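Local coordinates for protein acyl-CoA dehydrogenase (Thermus thermophilus, PDB 2Z1Q) that probably catalyses the FAD-dependent 2,3-dehydrogenation of saturated acyl-CoA thioesters to 2,3-dehydroacyl-CoA, handing the electrons to an acceptor, at residues B[269-274]-B[360-365]; B[312-317]-B[496-501]. One frame throughout, in Å; residues are numbered along the deposited sequence.

Contact 1: residues B[269-274]-B[360-365]; sequences AGAVGG and EVLDYV
Leu362 carries its CG anti to the backbone N (chi1 172°), and the second torsion, near 63°, spreads the two methyls over the neighbouring helix, where Ala271 and Gly274 receive them. CD1 reaches furthest along that helix and rests against the backbone of Gly274, 3.6 Å from its C atom. The other methyl, CD2, lies alongside Ala271, 4.1 Å from its CA. Behind them the root of the leucine packs on the alanine, with Leu362 CB 4.0 Å from Ala271 CB and 3.8 Å from Ala271 O. Small residues make this closeness possible: the CA atoms of Ala271 and Leu362 are 5.6 Å apart, and a CB on Gly274 would probably crowd Leu362 CD1. One branched side chain thus carries most of the interface between 269-274 and 360-365, short pieces of helices 252-288 and 348-372 in the C-terminal helical domain. Leu362 also touches Ala275, the next small residue along helix 252-288, while Asp363 and Glu360 make salt bridges to Arg395 and Arg405. No hydrogen bond or charge pair joins the two segments, so the contact depends on shape and apolar burial, with the methyls of Leu362 packed against helix backbone.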
ATOM      1  N   ALA B 269      18.747  -4.729   1.090  1.00 23.12           N
ATOM      2  CA  ALA B 269      18.896  -6.181   0.989  1.00 23.37           C
ATOM      3  C   ALA B 269      17.801  -6.835   1.827  1.00 23.50           C
ATOM      4  O   ALA B 269      17.237  -7.871   1.449  1.00 23.18           O
ATOM      5  CB  ALA B 269      20.285  -6.621   1.472  1.00 22.54           C
ATOM      6  N   GLY B 270      17.504  -6.225   2.972  1.00 24.42           N
ATOM      7  CA  GLY B 270      16.457  -6.755   3.827  1.00 21.76           C
ATOM      8  C   GLY B 270      15.141  -6.776   3.071  1.00 19.47           C
ATOM      9  O   GLY B 270      14.438  -7.777   3.071  1.00 21.74           O
ATOM     10  N   ALA B 271      14.803  -5.676   2.412  1.00 19.93           N
ATOM     11  CA  ALA B 271      13.556  -5.613   1.655  1.00 20.61           C
ATOM     12  C   ALA B 271      13.510  -6.693   0.571  1.00 21.07           C
ATOM     13  O   ALA B 271      12.468  -7.334   0.360  1.00 20.77           O
ATOM     14  CB  ALA B 271      13.386  -4.227   1.029  1.00 21.73           C
ATOM     15  N   VAL B 272      14.628  -6.905  -0.118  1.00 20.65           N
ATOM     16  CA  VAL B 272      14.670  -7.922  -1.153  1.00 20.45           C
ATOM     17  C   VAL B 272      14.331  -9.265  -0.506  1.00 22.11           C
ATOM     18  O   VAL B 272      13.484 -10.003  -1.010  1.00 24.14           O
ATOM     19  CB  VAL B 272      16.057  -7.939  -1.834  1.00 21.78           C
ATOM     20  CG1 VAL B 272      16.230  -9.198  -2.652  1.00 18.65           C
ATOM     21  CG2 VAL B 272      16.196  -6.688  -2.732  1.00 23.91           C
ATOM     22  N   GLY B 273      14.958  -9.573   0.630  1.00 23.34           N
ATOM     23  CA  GLY B 273      14.657 -10.821   1.306  1.00 19.38           C
ATOM     24  C   GLY B 273      13.197 -10.940   1.701  1.00 21.83           C
ATOM     25  O   GLY B 273      12.571 -11.978   1.489  1.00 20.83           O
ATOM     26  N   GLY B 274      12.637  -9.887   2.290  1.00 23.57           N
ATOM     27  CA  GLY B 274      11.245  -9.958   2.698  1.00 22.89           C
ATOM     28  C   GLY B 274      10.335 -10.189   1.515  1.00 21.66           C
ATOM     29  O   GLY B 274       9.381 -10.976   1.586  1.00 21.60           O
ATOM     30  N   GLU B 360      10.188   0.031  -1.781  1.00 23.52           N
ATOM     31  CA  GLU B 360       9.005   0.170  -2.638  1.00 23.88           C
ATOM     32  C   GLU B 360       8.641  -1.110  -3.359  1.00 23.74           C
ATOM     33  O   GLU B 360       7.464  -1.363  -3.627  1.00 23.71           O
ATOM     34  CB  GLU B 360       9.188   1.332  -3.615  1.00 24.63           C
ATOM     35  CG  GLU B 360       9.237   2.651  -2.837  1.00 29.22           C
ATOM     36  CD  GLU B 360       9.225   3.892  -3.708  1.00 33.09           C
ATOM     37  OE1 GLU B 360       9.276   4.994  -3.125  1.00 33.47           O
ATOM     38  OE2 GLU B 360       9.161   3.786  -4.959  1.00 35.98           O
ATOM     39  N   VAL B 361       9.644  -1.929  -3.665  1.00 23.04           N
ATOM     40  CA  VAL B 361       9.378  -3.210  -4.310  1.00 22.64           C
ATOM     41  C   VAL B 361       8.697  -4.118  -3.264  1.00 22.27           C
ATOM     42  O   VAL B 361       7.669  -4.713  -3.553  1.00 21.31           O
ATOM     43  CB  VAL B 361      10.667  -3.876  -4.822  1.00 22.30           C
ATOM     44  CG1 VAL B 361      10.382  -5.320  -5.189  1.00 20.37           C
ATOM     45  CG2 VAL B 361      11.204  -3.115  -6.050  1.00 20.62           C
ATOM     46  N   LEU B 362       9.262  -4.201  -2.056  1.00 21.42           N
ATOM     47  CA  LEU B 362       8.655  -5.012  -0.983  1.00 22.57           C
ATOM     48  C   LEU B 362       7.208  -4.554  -0.709  1.00 21.69           C
ATOM     49  O   LEU B 362       6.309  -5.380  -0.567  1.00 22.65           O
ATOM     50  CB  LEU B 362       9.487  -4.915   0.316  1.00 20.57           C
ATOM     51  CG  LEU B 362       8.835  -5.568   1.544  1.00 21.74           C
ATOM     52  CD1 LEU B 362       8.688  -7.041   1.278  1.00 21.33           C
ATOM     53  CD2 LEU B 362       9.648  -5.330   2.811  1.00 20.45           C
ATOM     54  N   ASP B 363       6.990  -3.244  -0.663  1.00 19.93           N
ATOM     55  CA  ASP B 363       5.660  -2.680  -0.431  1.00 23.16           C
ATOM     56  C   ASP B 363       4.680  -3.303  -1.429  1.00 20.87           C
ATOM     57  O   ASP B 363       3.632  -3.847  -1.052  1.00 18.74           O
ATOM     58  CB  ASP B 363       5.733  -1.155  -0.614  1.00 28.12           C
ATOM     59  CG  ASP B 363       4.399  -0.450  -0.381  1.00 34.72           C
ATOM     60  OD1 ASP B 363       4.146   0.039   0.747  1.00 37.61           O
ATOM     61  OD2 ASP B 363       3.600  -0.388  -1.336  1.00 39.06           O
ATOM     62  N   TYR B 364       5.040  -3.237  -2.706  1.00 20.20           N
ATOM     63  CA  TYR B 364       4.223  -3.808  -3.764  1.00 19.16           C
ATOM     64  C   TYR B 364       4.017  -5.310  -3.593  1.00 19.00           C
ATOM     65  O   TYR B 364       2.894  -5.797  -3.698  1.00 19.37           O
ATOM     66  CB  TYR B 364       4.851  -3.559  -5.135  1.00 21.92           C
ATOM     67  CG  TYR B 364       4.114  -4.259  -6.250  1.00 20.41           C
ATOM     68  CD1 TYR B 364       2.951  -3.719  -6.786  1.00 22.65           C
ATOM     69  CD2 TYR B 364       4.567  -5.482  -6.745  1.00 23.67           C
ATOM     70  CE1 TYR B 364       2.245  -4.374  -7.794  1.00 23.58           C
ATOM     71  CE2 TYR B 364       3.870  -6.152  -7.758  1.00 24.43           C
ATOM     72  CZ  TYR B 364       2.711  -5.590  -8.276  1.00 25.31           C
ATOM     73  OH  TYR B 364       2.025  -6.237  -9.275  1.00 26.70           O
ATOM     74  N   VAL B 365       5.105  -6.037  -3.329  1.00 19.89           N
ATOM     75  CA  VAL B 365       5.054  -7.486  -3.164  1.00 21.03           C
ATOM     76  C   VAL B 365       4.172  -7.916  -1.974  1.00 19.88           C
ATOM     77  O   VAL B 365       3.333  -8.810  -2.115  1.00 20.99           O
ATOM     78  CB  VAL B 365       6.506  -8.067  -3.050  1.00 22.05           C
ATOM     79  CG1 VAL B 365       6.482  -9.566  -2.770  1.00 21.59           C
ATOM     80  CG2 VAL B 365       7.254  -7.789  -4.366  1.00 21.02           C
TER

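Contact 2: residues B[312-317]-B[496-501]; sequences RIYAAE and LLRARR
The salt bridge between Glu317 and Arg498 carries the charge of this contact. Arg498 NH2 donates to Glu317 OE2 at 2.7 Å with an N-H...O angle of 158°, the acceptor lying almost in the guanidinium plane, whereas the arginine meets the oxygen from well above the carboxylate plane. A second bond from Arg498 NH1 to the same OE2 is weak, at 3.2 Å. Water 1 completes the pairing by accepting from NH1 and donating to Glu317 OE1, 2.8 Å away. Both ions have further partners: Arg498 NE pairs with Glu26, and Glu317 with Lys276 through OE1 and Tyr573 through OE2, a network likely to stabilise the charged forms of these buried groups.

Packing against an aromatic ring is the other part. Arg498, its chain extended from CG to NE, passes at a slant across Tyr314, whose CE1 sits over one guanidinium face and 3.6 Å from Arg498 NE; the two planes are 39° apart. With CG anti to the backbone N (chi1 173°), Tyr314 extends its hydroxyl to segment 496-501 of helix 476-502, where OH lies 3.2 Å from Arg498 CG and 3.7 Å from Ala499 CB. That hydroxyl is hydrogen-bonded to the carbonyl O of Ala495, one turn before Ala499. A leucine in place of Arg498 would probably leave the buried Glu317 without this counter-charge and deprive Glu26 of this partner.

The segment axes run almost perpendicular and approach to 10.5 Å, a separation bridged by these long side chains. Helix 505-528 lies beside both segments, with Leu509 against Tyr314 and Ala506 against Ala499, while helix 252-288 packs on 312-317 and helix 445-468 on 496-501.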
ATOM      1  N   ARG B 312      10.044  -7.301 -10.234  1.00 24.35           N
ATOM      2  CA  ARG B 312      10.559  -6.226  -9.391  1.00 24.32           C
ATOM      3  C   ARG B 312      11.598  -6.734  -8.393  1.00 24.04           C
ATOM      4  O   ARG B 312      12.587  -6.065  -8.121  1.00 25.49           O
ATOM      5  CB  ARG B 312       9.409  -5.516  -8.694  1.00 24.28           C
ATOM      6  CG  ARG B 312       8.340  -5.032  -9.670  1.00 25.72           C
ATOM      7  CD  ARG B 312       7.502  -3.922  -9.082  1.00 27.17           C
ATOM      8  NE  ARG B 312       6.240  -3.742  -9.796  1.00 28.25           N
ATOM      9  CZ  ARG B 312       5.370  -2.770  -9.538  1.00 30.13           C
ATOM     10  NH1 ARG B 312       4.244  -2.679 -10.232  1.00 28.79           N
ATOM     11  NH2 ARG B 312       5.637  -1.878  -8.586  1.00 30.74           N
ATOM     12  N   ILE B 313      11.391  -7.925  -7.859  1.00 23.85           N
ATOM     13  CA  ILE B 313      12.362  -8.474  -6.928  1.00 24.75           C
ATOM     14  C   ILE B 313      13.714  -8.681  -7.630  1.00 25.41           C
ATOM     15  O   ILE B 313      14.762  -8.362  -7.069  1.00 26.13           O
ATOM     16  CB  ILE B 313      11.864  -9.816  -6.355  1.00 23.82           C
ATOM     17  CG1 ILE B 313      10.624  -9.580  -5.486  1.00 20.44           C
ATOM     18  CG2 ILE B 313      12.965 -10.477  -5.567  1.00 21.03           C
ATOM     19  CD1 ILE B 313       9.908 -10.864  -5.132  1.00 21.79           C
ATOM     20  N   TYR B 314      13.690  -9.197  -8.857  1.00 25.67           N
ATOM     21  CA  TYR B 314      14.929  -9.416  -9.598  1.00 25.11           C
ATOM     22  C   TYR B 314      15.684  -8.109  -9.814  1.00 24.59           C
ATOM     23  O   TYR B 314      16.898  -8.032  -9.605  1.00 23.91           O
ATOM     24  CB  TYR B 314      14.628 -10.071 -10.955  1.00 27.20           C
ATOM     25  CG  TYR B 314      15.838 -10.176 -11.848  1.00 28.48           C
ATOM     26  CD1 TYR B 314      16.838 -11.102 -11.588  1.00 29.23           C
ATOM     27  CD2 TYR B 314      16.000  -9.313 -12.941  1.00 28.68           C
ATOM     28  CE1 TYR B 314      17.979 -11.179 -12.383  1.00 31.74           C
ATOM     29  CE2 TYR B 314      17.131  -9.381 -13.742  1.00 30.02           C
ATOM     30  CZ  TYR B 314      18.120 -10.319 -13.453  1.00 30.94           C
ATOM     31  OH  TYR B 314      19.265 -10.415 -14.203  1.00 28.13           O
ATOM     32  N   ALA B 315      14.963  -7.070 -10.220  1.00 24.05           N
ATOM     33  CA  ALA B 315      15.585  -5.777 -10.437  1.00 25.33           C
ATOM     34  C   ALA B 315      16.235  -5.256  -9.146  1.00 24.71           C
ATOM     35  O   ALA B 315      17.412  -4.900  -9.152  1.00 25.77           O
ATOM     36  CB  ALA B 315      14.550  -4.772 -10.956  1.00 25.93           C
ATOM     37  N   ALA B 316      15.482  -5.221  -8.046  1.00 23.57           N
ATOM     38  CA  ALA B 316      16.027  -4.720  -6.774  1.00 21.70           C
ATOM     39  C   ALA B 316      17.225  -5.556  -6.320  1.00 21.61           C
ATOM     40  O   ALA B 316      18.244  -5.025  -5.890  1.00 21.21           O
ATOM     41  CB  ALA B 316      14.948  -4.736  -5.689  1.00 19.23           C
ATOM     42  N   GLU B 317      17.078  -6.871  -6.414  1.00 21.53           N
ATOM     43  CA  GLU B 317      18.144  -7.776  -6.012  1.00 24.28           C
ATOM     44  C   GLU B 317      19.410  -7.499  -6.815  1.00 25.02           C
ATOM     45  O   GLU B 317      20.508  -7.497  -6.265  1.00 25.47           O
ATOM     46  CB  GLU B 317      17.735  -9.240  -6.238  1.00 21.25           C
ATOM     47  CG  GLU B 317      18.771 -10.221  -5.690  1.00 22.47           C
ATOM     48  CD  GLU B 317      18.605 -11.637  -6.232  1.00 23.90           C
ATOM     49  OE1 GLU B 317      19.034 -12.579  -5.536  1.00 24.07           O
ATOM     50  OE2 GLU B 317      18.053 -11.812  -7.346  1.00 24.14           O
ATOM     51  N   LEU B 496      19.557  -5.865 -16.467  1.00 31.15           N
ATOM     52  CA  LEU B 496      19.858  -6.307 -17.830  1.00 33.20           C
ATOM     53  C   LEU B 496      21.238  -6.932 -17.958  1.00 32.02           C
ATOM     54  O   LEU B 496      21.390  -7.996 -18.551  1.00 31.80           O
ATOM     55  CB  LEU B 496      19.727  -5.130 -18.804  1.00 35.04           C
ATOM     56  CG  LEU B 496      18.466  -5.097 -19.678  1.00 38.65           C
ATOM     57  CD1 LEU B 496      18.176  -3.671 -20.120  1.00 39.86           C
ATOM     58  CD2 LEU B 496      18.651  -6.016 -20.886  1.00 39.75           C
ATOM     59  N   LEU B 497      22.244  -6.266 -17.402  1.00 32.45           N
ATOM     60  CA  LEU B 497      23.603  -6.784 -17.469  1.00 32.57           C
ATOM     61  C   LEU B 497      23.710  -8.144 -16.799  1.00 33.43           C
ATOM     62  O   LEU B 497      24.491  -8.988 -17.228  1.00 34.57           O
ATOM     63  CB  LEU B 497      24.578  -5.804 -16.816  1.00 31.60           C
ATOM     64  CG  LEU B 497      24.702  -4.445 -17.508  1.00 34.45           C
ATOM     65  CD1 LEU B 497      25.695  -3.572 -16.768  1.00 31.30           C
ATOM     66  CD2 LEU B 497      25.145  -4.643 -18.945  1.00 34.60           C
ATOM     67  N   ARG B 498      22.926  -8.366 -15.748  1.00 33.77           N
ATOM     68  CA  ARG B 498      22.968  -9.648 -15.054  1.00 32.45           C
ATOM     69  C   ARG B 498      22.251 -10.714 -15.884  1.00 32.04           C
ATOM     70  O   ARG B 498      22.685 -11.865 -15.931  1.00 31.60           O
ATOM     71  CB  ARG B 498      22.329  -9.536 -13.661  1.00 30.89           C
ATOM     72  CG  ARG B 498      22.151 -10.871 -12.912  1.00 30.58           C
ATOM     73  CD  ARG B 498      21.434 -10.684 -11.572  1.00 30.18           C
ATOM     74  NE  ARG B 498      21.123 -11.956 -10.914  1.00 29.57           N
ATOM     75  CZ  ARG B 498      20.368 -12.080  -9.821  1.00 30.40           C
ATOM     76  NH1 ARG B 498      20.153 -13.286  -9.304  1.00 28.17           N
ATOM     77  NH2 ARG B 498      19.823 -11.009  -9.247  1.00 26.48           N
ATOM     78  N   ALA B 499      21.163 -10.327 -16.545  1.00 32.01           N
ATOM     79  CA  ALA B 499      20.403 -11.265 -17.359  1.00 34.08           C
ATOM     80  C   ALA B 499      21.254 -11.858 -18.495  1.00 35.65           C
ATOM     81  O   ALA B 499      21.048 -13.002 -18.902  1.00 33.52           O
ATOM     82  CB  ALA B 499      19.169 -10.581 -17.936  1.00 33.62           C
ATOM     83  N   ARG B 500      22.199 -11.057 -18.993  1.00 37.78           N
ATOM     84  CA  ARG B 500      23.098 -11.466 -20.076  1.00 40.45           C
ATOM     85  C   ARG B 500      24.037 -12.584 -19.632  1.00 40.82           C
ATOM     86  O   ARG B 500      24.318 -13.512 -20.391  1.00 40.41           O
ATOM     87  CB  ARG B 500      23.917 -10.258 -20.561  1.00 42.11           C
ATOM     88  CG  ARG B 500      23.088  -9.195 -21.279  1.00 45.18           C
ATOM     89  CD  ARG B 500      22.521  -9.730 -22.588  1.00 48.10           C
ATOM     90  NE  ARG B 500      21.208  -9.176 -22.915  1.00 51.07           N
ATOM     91  CZ  ARG B 500      20.970  -7.900 -23.201  1.00 51.94           C
ATOM     92  NH1 ARG B 500      19.735  -7.505 -23.484  1.00 53.20           N
ATOM     93  NH2 ARG B 500      21.961  -7.019 -23.213  1.00 52.54           N
ATOM     94  N   ARG B 501      24.518 -12.486 -18.398  1.00 40.74           N
ATOM     95  CA  ARG B 501      25.407 -13.497 -17.846  1.00 41.80           C
ATOM     96  C   ARG B 501      24.600 -14.681 -17.356  1.00 43.50           C
ATOM     97  O   ARG B 501      24.906 -15.830 -17.656  1.00 44.89           O
ATOM     98  CB  ARG B 501      26.177 -12.917 -16.678  1.00 40.95           C
ATOM     99  CG  ARG B 501      26.984 -11.709 -17.045  1.00 41.43           C
ATOM    100  CD  ARG B 501      27.567 -11.132 -15.802  1.00 40.08           C
ATOM    101  NE  ARG B 501      28.274 -12.162 -15.056  1.00 40.67           N
ATOM    102  CZ  ARG B 501      28.717 -12.008 -13.815  1.00 39.24           C
ATOM    103  NH1 ARG B 501      29.355 -13.001 -13.212  1.00 38.20           N
ATOM    104  NH2 ARG B 501      28.514 -10.864 -13.177  1.00 36.89           N
TER
HETATM  105  O   HOH W   1      19.378 -14.899  -7.078  1.00 41.18           O

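The pair illustrates how spacing and chemistry go together: small residues let a leucine reach the facing backbone in contact 1, while long charged and aromatic side chains span the wider gap in contact 2. Their centres are about 15 Å apart, and helix 300-331 connects them by packing on both helices of contact 1. Val272 CG2 lies 3.8 Å from Ala316 CB, and Val361 CG1 is 3.6 Å from Arg312 CB, whose guanidinium also makes a cation-pi contact with Tyr364. Neither contact lies in the FAD pocket; the side chain of Leu362 remains about 14 Å from a bound FAD. Together they link helices 252-288, 348-372, 300-331 and 476-502 of the C-terminal helical region.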